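Local coordinates for protein peptide methionine sulfoxide reductase MsrA (Treponema denticola ATCC 35405, PDB 5FA9) that probably repairs oxidised proteins by reducing both S and R forms of methionine sulfoxide to methionine, with its MsrA and MsrB units fused in one chain, at residues B[59-71]-B[233-245]. The protein carries 2 engineered substitutions. Residues are numbered along the deposited sequence; the frame is centred on the assembly and turned at random.
Sequences DSSVVSLQELLAH and PSFTKAITTQALQ
The carboxylate of Glu67, on the first turn of helix 65-74, meets the backbone and hydroxyl of Thr241 in the type I turn Thr240 to Ala243. Thr241 OG1 donates to Glu67 OE1 at 2.5 Å, short enough that the exact length is doubtful, while Thr241 N reaches Glu67 OE2 at 3.0 Å on its syn side, 21° out of the carboxylate plane. Glu67 spans the gap because CG stands anti to the backbone N (chi1 178°) and the chain beyond runs extended. One turn on, His71 NE2 donates to the anti lone pair of Glu67 OE1 (3.2 Å), and that oxygen lies nearly in the plane of the imidazole. With His71 ND1 bonded to Tyr18 OH, this bond and that from Thr241 N should hold carboxylate and imidazole in rotation.

Lys237 supplies the second polar link. Its chain passes Ser60 and Ser61, with CB 3.2 Å from Ser61 O, then bends at chi3 and chi4 (both -63°) to bring NZ back to its neighbour's carbonyl, Ala238 O, at 2.6 Å; the bond to Val62 O is weak. Two waters also accept from this ammonium: one bridges to Ser64 N and Glu67 OE2, the other to Ser64 OG and Ile239 O. Ser64 OG in turn caps the helix through a weak bond from Glu67 N.

Apolar contact is slight, chiefly Thr241 CG2 against Val63 CB (3.8 Å), while Tyr310 of helix 308-311 touches Ser64, Glu67 and Ile239. This is a polar, water-bridged interface between the MsrA and MsrB domains of a fusion enzyme, joining an N-capped MsrA helix to an MsrB loop between strands 234-235 and 244-249.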
ATOM      1  N   ASP B  59       5.942   0.095   4.013  1.00 38.86           N
ATOM      2  CA  ASP B  59       5.189  -0.425   5.147  1.00 37.12           C
ATOM      3  C   ASP B  59       5.508   0.410   6.382  1.00 33.28           C
ATOM      4  O   ASP B  59       6.642   0.410   6.864  1.00 36.22           O
ATOM      5  CB  ASP B  59       5.523  -1.900   5.390  1.00 40.92           C
ATOM      6  CG  ASP B  59       4.596  -2.556   6.401  1.00 48.11           C
ATOM      7  OD1 ASP B  59       3.751  -1.854   6.997  1.00 48.83           O
ATOM      8  OD2 ASP B  59       4.716  -3.782   6.602  1.00 46.06           O
ATOM      9  N   SER B  60       4.507   1.117   6.893  1.00 29.58           N
ATOM     10  CA  SER B  60       4.703   2.028   8.015  1.00 42.60           C
ATOM     11  C   SER B  60       5.035   1.295   9.314  1.00 38.24           C
ATOM     12  O   SER B  60       5.499   1.906  10.275  1.00 31.79           O
ATOM     13  CB  SER B  60       3.460   2.898   8.214  1.00 36.77           C
ATOM     14  OG  SER B  60       2.317   2.102   8.475  1.00 39.98           O
ATOM     15  N   SER B  61       4.799  -0.013   9.337  1.00 37.17           N
ATOM     16  CA  SER B  61       5.109  -0.820  10.513  1.00 37.03           C
ATOM     17  C   SER B  61       6.610  -1.060  10.637  1.00 35.33           C
ATOM     18  O   SER B  61       7.107  -1.398  11.711  1.00 38.21           O
ATOM     19  CB  SER B  61       4.368  -2.157  10.459  1.00 44.87           C
ATOM     20  OG  SER B  61       5.078  -3.107   9.684  1.00 45.63           O
ATOM     21  N   VAL B  62       7.329  -0.886   9.532  1.00 30.58           N
ATOM     22  CA  VAL B  62       8.776  -1.066   9.527  1.00 34.33           C
ATOM     23  C   VAL B  62       9.490   0.281   9.529  1.00 35.38           C
ATOM     24  O   VAL B  62      10.306   0.560  10.409  1.00 39.28           O
ATOM     25  CB  VAL B  62       9.241  -1.885   8.310  1.00 32.26           C
ATOM     26  CG1 VAL B  62      10.760  -1.964   8.276  1.00 33.89           C
ATOM     27  CG2 VAL B  62       8.630  -3.278   8.343  1.00 28.82           C
ATOM     28  N   VAL B  63       9.180   1.113   8.539  1.00 34.17           N
ATOM     29  CA  VAL B  63       9.765   2.447   8.452  1.00 39.30           C
ATOM     30  C   VAL B  63       8.673   3.517   8.497  1.00 34.37           C
ATOM     31  O   VAL B  63       7.690   3.454   7.758  1.00 37.29           O
ATOM     32  CB  VAL B  63      10.622   2.612   7.171  1.00 32.39           C
ATOM     33  CG1 VAL B  63       9.830   2.240   5.923  1.00 23.74           C
ATOM     34  CG2 VAL B  63      11.176   4.028   7.072  1.00 29.06           C
ATOM     35  N   SER B  64       8.844   4.490   9.385  1.00 31.99           N
ATOM     36  CA  SER B  64       7.868   5.563   9.535  1.00 34.33           C
ATOM     37  C   SER B  64       8.092   6.660   8.503  1.00 34.08           C
ATOM     38  O   SER B  64       9.175   6.770   7.925  1.00 33.13           O
ATOM     39  CB  SER B  64       7.930   6.153  10.944  1.00 32.64           C
ATOM     40  OG  SER B  64       9.197   6.733  11.199  1.00 30.25           O
ATOM     41  N   LEU B  65       7.056   7.459   8.267  1.00 38.00           N
ATOM     42  CA  LEU B  65       7.161   8.630   7.404  1.00 31.79           C
ATOM     43  C   LEU B  65       8.250   9.569   7.913  1.00 33.67           C
ATOM     44  O   LEU B  65       8.938  10.224   7.130  1.00 30.76           O
ATOM     45  CB  LEU B  65       5.820   9.363   7.325  1.00 32.22           C
ATOM     46  CG  LEU B  65       5.772  10.625   6.461  1.00 31.85           C
ATOM     47  CD1 LEU B  65       6.173  10.314   5.027  1.00 28.99           C
ATOM     48  CD2 LEU B  65       4.392  11.261   6.512  1.00 28.46           C
ATOM     49  N   GLN B  66       8.400   9.620   9.234  1.00 33.19           N
ATOM     50  CA  GLN B  66       9.405  10.462   9.870  1.00 36.18           C
ATOM     51  C   GLN B  66      10.816  10.076   9.436  1.00 41.68           C
ATOM     52  O   GLN B  66      11.629  10.940   9.108  1.00 33.24           O
ATOM     53  CB  GLN B  66       9.286  10.384  11.396  1.00 31.04           C
ATOM     54  CG  GLN B  66       8.145  11.210  11.988  1.00 34.95           C
ATOM     55  CD  GLN B  66       6.780  10.795  11.468  1.00 39.90           C
ATOM     56  OE1 GLN B  66       6.460   9.607  11.410  1.00 34.19           O
ATOM     57  NE2 GLN B  66       5.971  11.775  11.082  1.00 36.87           N
ATOM     58  N   GLU B  67      11.103   8.777   9.432  1.00 32.99           N
ATOM     59  CA  GLU B  67      12.416   8.297   9.017  1.00 33.48           C
ATOM     60  C   GLU B  67      12.641   8.531   7.526  1.00 29.48           C
ATOM     61  O   GLU B  67      13.732   8.917   7.111  1.00 37.38           O
ATOM     62  CB  GLU B  67      12.586   6.811   9.347  1.00 33.01           C
ATOM     63  CG  GLU B  67      13.920   6.237   8.885  1.00 29.46           C
ATOM     64  CD  GLU B  67      14.144   4.809   9.341  1.00 43.57           C
ATOM     65  OE1 GLU B  67      15.125   4.187   8.879  1.00 41.78           O
ATOM     66  OE2 GLU B  67      13.347   4.309  10.161  1.00 44.89           O
ATOM     67  N   LEU B  68      11.604   8.296   6.726  1.00 31.02           N
ATOM     68  CA  LEU B  68      11.690   8.496   5.282  1.00 38.80           C
ATOM     69  C   LEU B  68      12.004   9.946   4.932  1.00 36.41           C
ATOM     70  O   LEU B  68      12.802  10.219   4.035  1.00 36.99           O
ATOM     71  CB  LEU B  68      10.391   8.067   4.601  1.00 33.85           C
ATOM     72  CG  LEU B  68      10.141   6.563   4.491  1.00 39.03           C
ATOM     73  CD1 LEU B  68       8.865   6.301   3.714  1.00 32.06           C
ATOM     74  CD2 LEU B  68      11.322   5.868   3.831  1.00 35.77           C
ATOM     75  N   LEU B  69      11.373  10.874   5.643  1.00 36.57           N
ATOM     76  CA  LEU B  69      11.626  12.292   5.426  1.00 38.73           C
ATOM     77  C   LEU B  69      13.000  12.670   5.967  1.00 35.90           C
ATOM     78  O   LEU B  69      13.643  13.592   5.464  1.00 39.57           O
ATOM     79  CB  LEU B  69      10.535  13.142   6.077  1.00 37.88           C
ATOM     80  CG  LEU B  69       9.152  13.028   5.432  1.00 38.78           C
ATOM     81  CD1 LEU B  69       8.152  13.939   6.125  1.00 35.70           C
ATOM     82  CD2 LEU B  69       9.229  13.338   3.944  1.00 35.93           C
ATOM     83  N   ALA B  70      13.443  11.954   6.996  1.00 26.60           N
ATOM     84  CA  ALA B  70      14.778  12.155   7.545  1.00 34.08           C
ATOM     85  C   ALA B  70      15.833  11.745   6.522  1.00 31.45           C
ATOM     86  O   ALA B  70      16.821  12.451   6.322  1.00 38.79           O
ATOM     87  CB  ALA B  70      14.951  11.372   8.838  1.00 24.01           C
ATOM     88  N   HIS B  71      15.619  10.600   5.881  1.00 29.93           N
ATOM     89  CA  HIS B  71      16.491  10.145   4.803  1.00 38.82           C
ATOM     90  C   HIS B  71      16.483  11.137   3.649  1.00 32.13           C
ATOM     91  O   HIS B  71      17.524  11.426   3.056  1.00 47.07           O
ATOM     92  CB  HIS B  71      16.067   8.762   4.297  1.00 31.34           C
ATOM     93  CG  HIS B  71      16.441   7.638   5.212  1.00 33.59           C
ATOM     94  ND1 HIS B  71      17.744   7.221   5.385  1.00 40.35           N
ATOM     95  CD2 HIS B  71      15.682   6.834   5.993  1.00 39.92           C
ATOM     96  CE1 HIS B  71      17.772   6.214   6.239  1.00 41.43           C
ATOM     97  NE2 HIS B  71      16.533   5.959   6.623  1.00 41.93           N
ATOM     98  N   PRO B 233       7.259  -4.097  28.773  1.00 51.46           N
ATOM     99  CA  PRO B 233       7.136  -2.980  27.831  1.00 46.50           C
ATOM    100  C   PRO B 233       6.998  -3.477  26.396  1.00 44.60           C
ATOM    101  O   PRO B 233       7.869  -4.198  25.910  1.00 53.12           O
ATOM    102  CB  PRO B 233       8.445  -2.214  28.027  1.00 45.05           C
ATOM    103  CG  PRO B 233       8.824  -2.491  29.438  1.00 47.23           C
ATOM    104  CD  PRO B 233       8.369  -3.900  29.722  1.00 51.99           C
ATOM    105  N   SER B 234       5.914  -3.094  25.731  1.00 45.79           N
ATOM    106  CA  SER B 234       5.624  -3.600  24.395  1.00 41.21           C
ATOM    107  C   SER B 234       5.508  -2.474  23.375  1.00 40.23           C
ATOM    108  O   SER B 234       4.906  -1.435  23.645  1.00 44.22           O
ATOM    109  CB  SER B 234       4.339  -4.429  24.408  1.00 46.04           C
ATOM    110  OG  SER B 234       4.441  -5.510  25.317  1.00 51.26           O
ATOM    111  N   PHE B 235       6.092  -2.691  22.202  1.00 38.22           N
ATOM    112  CA  PHE B 235       6.089  -1.691  21.142  1.00 35.03           C
ATOM    113  C   PHE B 235       5.639  -2.305  19.819  1.00 42.93           C
ATOM    114  O   PHE B 235       5.781  -3.509  19.603  1.00 34.25           O
ATOM    115  CB  PHE B 235       7.477  -1.065  20.990  1.00 36.15           C
ATOM    116  CG  PHE B 235       7.996  -0.427  22.248  1.00 37.32           C
ATOM    117  CD1 PHE B 235       8.725  -1.164  23.166  1.00 40.69           C
ATOM    118  CD2 PHE B 235       7.756   0.912  22.512  1.00 36.61           C
ATOM    119  CE1 PHE B 235       9.203  -0.580  24.324  1.00 37.50           C
ATOM    120  CE2 PHE B 235       8.232   1.502  23.667  1.00 34.95           C
ATOM    121  CZ  PHE B 235       8.957   0.755  24.575  1.00 39.03           C
ATOM    122  N   THR B 236       5.093  -1.472  18.939  1.00 37.22           N
ATOM    123  CA  THR B 236       4.588  -1.942  17.653  1.00 37.40           C
ATOM    124  C   THR B 236       5.667  -1.899  16.577  1.00 30.52           C
ATOM    125  O   THR B 236       5.550  -2.556  15.543  1.00 32.92           O
ATOM    126  CB  THR B 236       3.381  -1.110  17.186  1.00 35.18           C
ATOM    127  OG1 THR B 236       3.793   0.241  16.943  1.00 41.70           O
ATOM    128  CG2 THR B 236       2.287  -1.120  18.243  1.00 27.71           C
ATOM    129  N   LYS B 237       6.717  -1.123  16.828  1.00 31.43           N
ATOM    130  CA  LYS B 237       7.825  -0.997  15.888  1.00 32.77           C
ATOM    131  C   LYS B 237       9.043  -0.372  16.556  1.00 30.73           C
ATOM    132  O   LYS B 237       8.958   0.136  17.673  1.00 29.86           O
ATOM    133  CB  LYS B 237       7.415  -0.157  14.676  1.00 29.00           C
ATOM    134  CG  LYS B 237       7.303   1.332  14.966  1.00 36.56           C
ATOM    135  CD  LYS B 237       6.803   2.099  13.752  1.00 31.77           C
ATOM    136  CE  LYS B 237       7.782   2.002  12.593  1.00 37.35           C
ATOM    137  NZ  LYS B 237       9.100   2.611  12.922  1.00 44.73           N
ATOM    138  N   ALA B 238      10.175  -0.413  15.861  1.00 27.14           N
ATOM    139  CA  ALA B 238      11.380   0.264  16.320  1.00 32.48           C
ATOM    140  C   ALA B 238      11.312   1.738  15.940  1.00 39.83           C
ATOM    141  O   ALA B 238      10.553   2.118  15.048  1.00 34.81           O
ATOM    142  CB  ALA B 238      12.618  -0.386  15.728  1.00 37.08           C
ATOM    143  N   ILE B 239      12.096   2.569  16.619  1.00 29.19           N
ATOM    144  CA  ILE B 239      12.077   4.002  16.351  1.00 32.95           C
ATOM    145  C   ILE B 239      12.673   4.292  14.972  1.00 38.44           C
ATOM    146  O   ILE B 239      12.226   5.202  14.273  1.00 41.97           O
ATOM    147  CB  ILE B 239      12.828   4.798  17.451  1.00 35.77           C
ATOM    148  CG1 ILE B 239      12.594   6.302  17.285  1.00 29.69           C
ATOM    149  CG2 ILE B 239      14.317   4.470  17.466  1.00 30.31           C
ATOM    150  CD1 ILE B 239      13.106   7.129  18.444  1.00 27.67           C
ATOM    151  N   THR B 240      13.672   3.502  14.583  1.00 29.64           N
ATOM    152  CA  THR B 240      14.262   3.579  13.249  1.00 40.31           C
ATOM    153  C   THR B 240      14.546   2.176  12.722  1.00 35.84           C
ATOM    154  O   THR B 240      14.463   1.198  13.464  1.00 34.00           O
ATOM    155  CB  THR B 240      15.580   4.393  13.230  1.00 37.74           C
ATOM    156  OG1 THR B 240      16.563   3.735  14.039  1.00 36.16           O
ATOM    157  CG2 THR B 240      15.364   5.811  13.745  1.00 33.89           C
ATOM    158  N   THR B 241      14.882   2.083  11.440  1.00 38.69           N
ATOM    159  CA  THR B 241      15.232   0.804  10.831  1.00 45.74           C
ATOM    160  C   THR B 241      16.668   0.411  11.165  1.00 48.17           C
ATOM    161  O   THR B 241      17.110  -0.693  10.848  1.00 47.68           O
ATOM    162  CB  THR B 241      15.067   0.842   9.301  1.00 42.11           C
ATOM    163  OG1 THR B 241      15.915   1.858   8.751  1.00 38.78           O
ATOM    164  CG2 THR B 241      13.623   1.136   8.925  1.00 34.66           C
ATOM    165  N   GLN B 242      17.389   1.322  11.809  1.00 46.41           N
ATOM    166  CA  GLN B 242      18.801   1.125  12.109  1.00 36.61           C
ATOM    167  C   GLN B 242      19.038   0.815  13.583  1.00 43.82           C
ATOM    168  O   GLN B 242      20.178   0.797  14.046  1.00 51.04           O
ATOM    169  CB  GLN B 242      19.597   2.368  11.708  1.00 41.32           C
ATOM    170  CG  GLN B 242      19.283   2.876  10.312  1.00 39.97           C
ATOM    171  CD  GLN B 242      20.171   4.033   9.903  1.00 45.22           C
ATOM    172  OE1 GLN B 242      20.799   4.676  10.744  1.00 45.13           O
ATOM    173  NE2 GLN B 242      20.227   4.305   8.604  1.00 44.38           N
ATOM    174  N   ALA B 243      17.957   0.574  14.317  1.00 34.65           N
ATOM    175  CA  ALA B 243      18.042   0.388  15.760  1.00 38.38           C
ATOM    176  C   ALA B 243      18.218  -1.073  16.163  1.00 43.18           C
ATOM    177  O   ALA B 243      18.979  -1.381  17.079  1.00 40.31           O
ATOM    178  CB  ALA B 243      16.807   0.968  16.434  1.00 32.07           C
ATOM    179  N   LEU B 244      17.513  -1.970  15.481  1.00 34.80           N
ATOM    180  CA  LEU B 244      17.460  -3.365  15.909  1.00 43.42           C
ATOM    181  C   LEU B 244      18.057  -4.352  14.912  1.00 42.05           C
ATOM    182  O   LEU B 244      18.154  -4.075  13.716  1.00 39.41           O
ATOM    183  CB  LEU B 244      16.011  -3.767  16.195  1.00 38.09           C
ATOM    184  CG  LEU B 244      15.209  -2.851  17.120  1.00 28.15           C
ATOM    185  CD1 LEU B 244      13.828  -3.431  17.368  1.00 35.78           C
ATOM    186  CD2 LEU B 244      15.946  -2.633  18.427  1.00 40.17           C
ATOM    187  N   GLN B 245      18.456  -5.508  15.432  1.00 45.42           N
ATOM    188  CA  GLN B 245      18.827  -6.658  14.618  1.00 38.85           C
ATOM    189  C   GLN B 245      18.047  -7.870  15.112  1.00 49.57           C
ATOM    190  O   GLN B 245      17.746  -7.979  16.301  1.00 44.97           O
ATOM    191  CB  GLN B 245      20.333  -6.925  14.678  1.00 43.07           C
ATOM    192  CG  GLN B 245      21.135  -6.226  13.592  1.00 56.25           C
ATOM    193  CD  GLN B 245      22.629  -6.442  13.741  1.00 67.50           C
ATOM    194  OE1 GLN B 245      23.083  -7.093  14.681  1.00 70.85           O
ATOM    195  NE2 GLN B 245      23.402  -5.897  12.807  1.00 66.04           N
TER
HETATM  196  O   HOH W   1       9.907  -2.202  13.302  1.00 40.16           O
HETATM  197  O   HOH W   2      11.023   4.085  11.267  1.00 33.39           O
HETATM  198  O   HOH W   3       9.381   5.229  13.742  1.00 38.17           O